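Side-chain contacts in 5'-Methylthioadenosine Nucleosidase (Arabidopsis thaliana, PDB 2H8G), which is a nucleosidase of the phosphorylase superfamily and holds adenine in a pocket of its mixed alpha/beta fold: residues A[90-95]-A[177-182]; A[154-159]-A[206-211]. All blocks are in the same frame, centred on the assembly; numbering follows the deposited sequence.

Interaction 1: A[90-95]-A[177-182]; sequences VGTVPA and TGDSLD. With ADE (adenine), chain C.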
loop_
_atom_site.group_PDB
_atom_site.type_symbol
_atom_site.label_atom_id
_atom_site.label_comp_id
_atom_site.label_asym_id
_atom_site.label_seq_id
_atom_site.Cartn_x
_atom_site.Cartn_y
_atom_site.Cartn_z
ATOM N N VAL A 90 -9.583 -4.589 3.221
ATOM C CA VAL A 90 -8.950 -5.216 2.070
ATOM C C VAL A 90 -8.110 -4.220 1.270
ATOM O O VAL A 90 -8.114 -3.023 1.543
ATOM C CB VAL A 90 -10.017 -5.840 1.127
ATOM C CG1 VAL A 90 -10.807 -6.914 1.867
ATOM C CG2 VAL A 90 -10.963 -4.764 0.610
ATOM N N GLY A 91 -7.382 -4.729 0.283
ATOM C CA GLY A 91 -6.572 -3.848 -0.540
ATOM C C GLY A 91 -5.086 -3.960 -0.276
ATOM O O GLY A 91 -4.654 -4.521 0.734
ATOM N N THR A 92 -4.299 -3.385 -1.180
ATOM C CA THR A 92 -2.847 -3.457 -1.084
ATOM C C THR A 92 -2.214 -2.701 0.074
ATOM O O THR A 92 -1.239 -3.165 0.653
ATOM C CB THR A 92 -2.178 -2.979 -2.401
ATOM O OG1 THR A 92 -2.544 -1.620 -2.673
ATOM C CG2 THR A 92 -2.600 -3.864 -3.555
ATOM N N VAL A 93 -2.752 -1.541 0.425
ATOM C CA VAL A 93 -2.146 -0.793 1.516
ATOM C C VAL A 93 -2.210 -1.522 2.859
ATOM O O VAL A 93 -1.181 -1.716 3.501
ATOM C CB VAL A 93 -2.738 0.631 1.600
ATOM C CG1 VAL A 93 -2.380 1.285 2.921
ATOM C CG2 VAL A 93 -2.171 1.466 0.452
ATOM N N PRO A 94 -3.406 -1.953 3.303
ATOM C CA PRO A 94 -3.434 -2.656 4.594
ATOM C C PRO A 94 -2.643 -3.969 4.579
ATOM O O PRO A 94 -2.011 -4.340 5.575
ATOM C CB PRO A 94 -4.922 -2.888 4.829
ATOM C CG PRO A 94 -5.555 -1.724 4.148
ATOM C CD PRO A 94 -4.769 -1.625 2.854
ATOM N N ALA A 95 -2.680 -4.675 3.452
ATOM C CA ALA A 95 -1.950 -5.934 3.331
ATOM C C ALA A 95 -0.454 -5.687 3.466
ATOM O O ALA A 95 0.248 -6.450 4.116
ATOM C CB ALA A 95 -2.249 -6.587 1.990
ATOM N N THR A 177 -2.528 -8.357 -9.338
ATOM C CA THR A 177 -3.123 -7.595 -8.249
ATOM C C THR A 177 -3.522 -6.171 -8.604
ATOM O O THR A 177 -2.824 -5.488 -9.350
ATOM C CB THR A 177 -2.115 -7.515 -7.075
ATOM O OG1 THR A 177 -1.832 -8.841 -6.611
ATOM C CG2 THR A 177 -2.651 -6.654 -5.936
ATOM N N GLY A 178 -4.641 -5.731 -8.038
ATOM C CA GLY A 178 -5.114 -4.376 -8.233
ATOM C C GLY A 178 -6.055 -4.053 -7.088
ATOM O O GLY A 178 -6.619 -4.964 -6.481
ATOM N N ASP A 179 -6.252 -2.776 -6.786
ATOM C CA ASP A 179 -7.141 -2.425 -5.686
ATOM C C ASP A 179 -8.623 -2.342 -6.002
ATOM O O ASP A 179 -9.405 -1.884 -5.168
ATOM C CB ASP A 179 -6.688 -1.126 -5.035
ATOM C CG ASP A 179 -5.527 -1.341 -4.106
ATOM O OD1 ASP A 179 -4.372 -1.128 -4.525
ATOM O OD2 ASP A 179 -5.775 -1.749 -2.954
ATOM N N SER A 180 -9.012 -2.773 -7.196
ATOM C CA SER A 180 -10.421 -2.763 -7.565
ATOM C C SER A 180 -10.907 -4.197 -7.712
ATOM O O SER A 180 -10.181 -5.064 -8.195
ATOM C CB SER A 180 -10.632 -1.996 -8.871
ATOM O OG SER A 180 -10.332 -0.621 -8.704
ATOM N N LEU A 181 -12.136 -4.444 -7.270
ATOM C CA LEU A 181 -12.731 -5.768 -7.351
ATOM C C LEU A 181 -13.286 -5.982 -8.750
ATOM O O LEU A 181 -13.327 -7.105 -9.246
ATOM C CB LEU A 181 -13.844 -5.903 -6.311
ATOM C CG LEU A 181 -14.639 -7.210 -6.357
ATOM C CD1 LEU A 181 -13.723 -8.390 -6.098
ATOM C CD2 LEU A 181 -15.750 -7.162 -5.322
ATOM N N ASP A 182 -13.721 -4.898 -9.379
ATOM C CA ASP A 182 -14.242 -4.974 -10.732
ATOM C C ASP A 182 -13.037 -4.962 -11.666
ATOM O O ASP A 182 -11.891 -5.039 -11.215
ATOM C CB ASP A 182 -15.168 -3.780 -11.019
ATOM C CG ASP A 182 -14.429 -2.446 -11.041
ATOM O OD1 ASP A 182 -13.283 -2.380 -10.552
ATOM O OD2 ASP A 182 -15.003 -1.452 -11.542
HETATM N N9 ADE C . -11.386 -11.607 -5.107
HETATM C C8 ADE C . -12.298 -12.511 -5.528
HETATM N N7 ADE C . -12.654 -12.364 -6.827
HETATM C C5 ADE C . -11.914 -11.292 -7.248
HETATM C C6 ADE C . -11.790 -10.594 -8.505
HETATM N N6 ADE C . -12.493 -10.962 -9.570
HETATM N N1 ADE C . -10.898 -9.497 -8.569
HETATM C C2 ADE C . -10.180 -9.128 -7.457
HETATM N N3 ADE C . -10.237 -9.743 -6.214
HETATM C C4 ADE C . -11.118 -10.810 -6.194
HETATM O O HOH W 1 -4.886 0.044 -1.015
#
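Asp179 turns the end of its carboxylate onto the first turn of helix 92-106, so that each of its two oxygens meets a different part of Thr92. OD2 takes the backbone N of Thr92 at 2.8 Å, a nearly straight bond (163°) that arrives from the syn side, 22° out of the carboxylate plane. OD1 offers its syn lone pair to the hydroxyl, with Thr92 OG1 only 2.6 Å from Asp179 OD1. The hydroxyl can be there because chi1 of 60° tucks OG1 between the threonine's own N and carbonyl carbon, close to the N–H bound by the other oxygen. A water widens the grip: it accepts from Val93 N and donates to Asp179 OD2, 2.8 Å away. Gly91, the N-cap, comes closest with its CA, 3.3 Å from Asp179 OD2.

Beside the polar pair, the two threonines run past each other in opposite directions, with Thr92 CG2 3.7 Å from Thr177 CG2. The Thr177 hydroxyl is engaged elsewhere, with Asp200 and the backbone N of Ala204. Farther along the same loop, Leu181 sets CD1 over the face of adenine, 3.6 Å from its C4 and C5, while Asp140 accepts a bond from the backbone N of Asp179.

A buried carboxylate is thus met by two backbone N–H groups, one directly and one through water, plus a hydroxyl. Sitting at the positive end of the helix dipole, it is probably stabilised as the anion, and it ties the helix start to the loop that lines the adenine pocket.

Interaction 2: A[154-159]-A[206-211]; sequences GLRQAF and VAYVAD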
loop_
_atom_site.group_PDB
_atom_site.type_symbol
_atom_site.label_atom_id
_atom_site.label_comp_id
_atom_site.label_asym_id
_atom_site.label_seq_id
_atom_site.Cartn_x
_atom_site.Cartn_y
_atom_site.Cartn_z
ATOM N N GLY A 154 5.800 -4.253 -11.086
ATOM C CA GLY A 154 6.329 -4.937 -9.915
ATOM C C GLY A 154 6.376 -6.452 -9.936
ATOM O O GLY A 154 5.956 -7.114 -8.978
ATOM N N LEU A 155 6.904 -7.011 -11.015
ATOM C CA LEU A 155 7.006 -8.459 -11.135
ATOM C C LEU A 155 7.866 -9.049 -10.025
ATOM O O LEU A 155 8.983 -8.590 -9.784
ATOM C CB LEU A 155 7.616 -8.836 -12.489
ATOM C CG LEU A 155 7.966 -10.316 -12.682
ATOM C CD1 LEU A 155 6.697 -11.149 -12.731
ATOM C CD2 LEU A 155 8.753 -10.483 -13.978
ATOM N N ARG A 156 7.337 -10.058 -9.339
ATOM C CA ARG A 156 8.088 -10.738 -8.290
ATOM C C ARG A 156 7.750 -12.220 -8.334
ATOM O O ARG A 156 6.619 -12.599 -8.622
ATOM C CB ARG A 156 7.774 -10.135 -6.916
ATOM C CG ARG A 156 8.258 -8.694 -6.817
ATOM C CD ARG A 156 8.509 -8.227 -5.407
ATOM N NE ARG A 156 9.402 -7.068 -5.410
ATOM C CZ ARG A 156 9.123 -5.905 -5.991
ATOM N NH1 ARG A 156 7.963 -5.732 -6.618
ATOM N NH2 ARG A 156 10.007 -4.916 -5.960
ATOM N N GLN A 157 8.744 -13.064 -8.078
ATOM C CA GLN A 157 8.529 -14.505 -8.116
ATOM C C GLN A 157 8.204 -15.025 -6.727
ATOM O O GLN A 157 8.759 -14.557 -5.738
ATOM C CB GLN A 157 9.787 -15.215 -8.629
ATOM C CG GLN A 157 10.223 -14.829 -10.036
ATOM C CD GLN A 157 9.290 -15.347 -11.112
ATOM O OE1 GLN A 157 8.921 -16.522 -11.117
ATOM N NE2 GLN A 157 8.912 -14.474 -12.039
ATOM N N ALA A 158 7.289 -15.984 -6.655
ATOM C CA ALA A 158 6.941 -16.584 -5.378
ATOM C C ALA A 158 8.076 -17.553 -5.050
ATOM O O ALA A 158 8.822 -17.963 -5.941
ATOM C CB ALA A 158 5.613 -17.334 -5.492
ATOM N N PHE A 159 8.215 -17.908 -3.779
ATOM C CA PHE A 159 9.264 -18.827 -3.361
ATOM C C PHE A 159 9.015 -20.177 -4.024
ATOM O O PHE A 159 7.882 -20.647 -4.074
ATOM C CB PHE A 159 9.244 -18.979 -1.840
ATOM C CG PHE A 159 10.404 -19.750 -1.292
ATOM C CD1 PHE A 159 11.680 -19.197 -1.286
ATOM C CD2 PHE A 159 10.222 -21.026 -0.774
ATOM C CE1 PHE A 159 12.765 -19.906 -0.767
ATOM C CE2 PHE A 159 11.298 -21.742 -0.253
ATOM C CZ PHE A 159 12.571 -21.179 -0.250
ATOM N N VAL A 206 1.944 -7.895 -0.913
ATOM C CA VAL A 206 2.525 -8.768 0.099
ATOM C C VAL A 206 3.903 -9.203 -0.406
ATOM O O VAL A 206 4.870 -9.241 0.361
ATOM C CB VAL A 206 1.648 -10.018 0.344
ATOM C CG1 VAL A 206 2.326 -10.948 1.355
ATOM C CG2 VAL A 206 0.276 -9.593 0.868
ATOM N N ALA A 207 3.995 -9.520 -1.698
ATOM C CA ALA A 207 5.268 -9.944 -2.285
ATOM C C ALA A 207 6.282 -8.806 -2.251
ATOM O O ALA A 207 7.472 -9.037 -2.026
ATOM C CB ALA A 207 5.057 -10.423 -3.721
ATOM N N TYR A 208 5.820 -7.578 -2.472
ATOM C CA TYR A 208 6.709 -6.422 -2.436
ATOM C C TYR A 208 7.384 -6.313 -1.065
ATOM O O TYR A 208 8.604 -6.183 -0.968
ATOM C CB TYR A 208 5.929 -5.138 -2.728
ATOM C CG TYR A 208 6.782 -3.898 -2.651
ATOM C CD1 TYR A 208 7.731 -3.624 -3.634
ATOM C CD2 TYR A 208 6.680 -3.024 -1.572
ATOM C CE1 TYR A 208 8.558 -2.515 -3.544
ATOM C CE2 TYR A 208 7.508 -1.907 -1.471
ATOM C CZ TYR A 208 8.443 -1.663 -2.463
ATOM O OH TYR A 208 9.266 -0.566 -2.383
ATOM N N VAL A 209 6.587 -6.377 -0.001
ATOM C CA VAL A 209 7.121 -6.271 1.352
ATOM C C VAL A 209 8.005 -7.457 1.713
ATOM O O VAL A 209 9.067 -7.284 2.317
ATOM C CB VAL A 209 5.979 -6.161 2.386
ATOM C CG1 VAL A 209 6.550 -6.137 3.806
ATOM C CG2 VAL A 209 5.171 -4.909 2.115
ATOM N N ALA A 210 7.572 -8.659 1.345
ATOM C CA ALA A 210 8.350 -9.861 1.638
ATOM C C ALA A 210 9.716 -9.754 0.971
ATOM O O ALA A 210 10.733 -10.147 1.552
ATOM C CB ALA A 210 7.613 -11.101 1.145
ATOM N N ASP A 211 9.751 -9.212 -0.241
ATOM C CA ASP A 211 11.022 -9.055 -0.941
ATOM C C ASP A 211 11.898 -8.017 -0.244
ATOM O O ASP A 211 13.105 -8.214 -0.097
ATOM C CB ASP A 211 10.788 -8.655 -2.400
ATOM C CG ASP A 211 12.087 -8.425 -3.155
ATOM O OD1 ASP A 211 12.427 -7.252 -3.412
ATOM O OD2 ASP A 211 12.771 -9.418 -3.478
#
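Arg156 reaches from the short strand 156-157 across the side of helix 203-212 and meets three of its residues in turn. The close-packed part runs along the whole arm of the arginine. Its CB sits 4.2 Å from the CB of Ala207, where strand and helix come nearest each other, and the extended chain then carries CD to 3.6 Å from the carbonyl O of Ala207, an atom already bonded to Asp211 N within the helix. At the far end of the arm, Tyr208 presents the edge of its ring to one face of the guanidinium. Tyr208 CD1 stands 3.5 Å from Arg156 NH2, and the two planes are 88° apart, so the ring turns its rim, not its pi face, to the cation.

Toward the partly exposed Asp211 the fit slackens. Asp211 swings its carboxylate out toward the guanidinium edge (chi1 178°, CG opposite the main-chain N), but Asp211 OD1 remains 3.6 Å from Arg156 NE and the planes are tilted by 56°: a long salt bridge. A second long, weak ion pair joins Arg156 NH2 to Asp82 of the second subunit.

Around this pairing, strand 156-157 is hydrogen-bonded to strand 130-138, whose Val136 touches both Arg156 and Ala207. Phe219 of strand 217-226 also packs on Ala207, and on another flank of helix 203-212 Val209 rests against helix 92-106.

Overall arrangement
Helices 92-106 and 203-212 join the two contacts: Ala95 of interaction 1 packs on Val206 of interaction 2, Ala95 CB lying 4.1 Å from Val206 CG2, and the contact centres are about 15 Å apart. Interaction 1 is wholly buried and works by short, directional hydrogen bonds at a helix start, next to the adenine pocket. Interaction 2 is only partly buried, and there a strand meets the flank of a helix through van der Waals packing and a long charge pair. Strand 130-138 backs both, Val136 also touching Thr177. Both also reach the second subunit, whose Val93 packs on Thr92 and Tyr208.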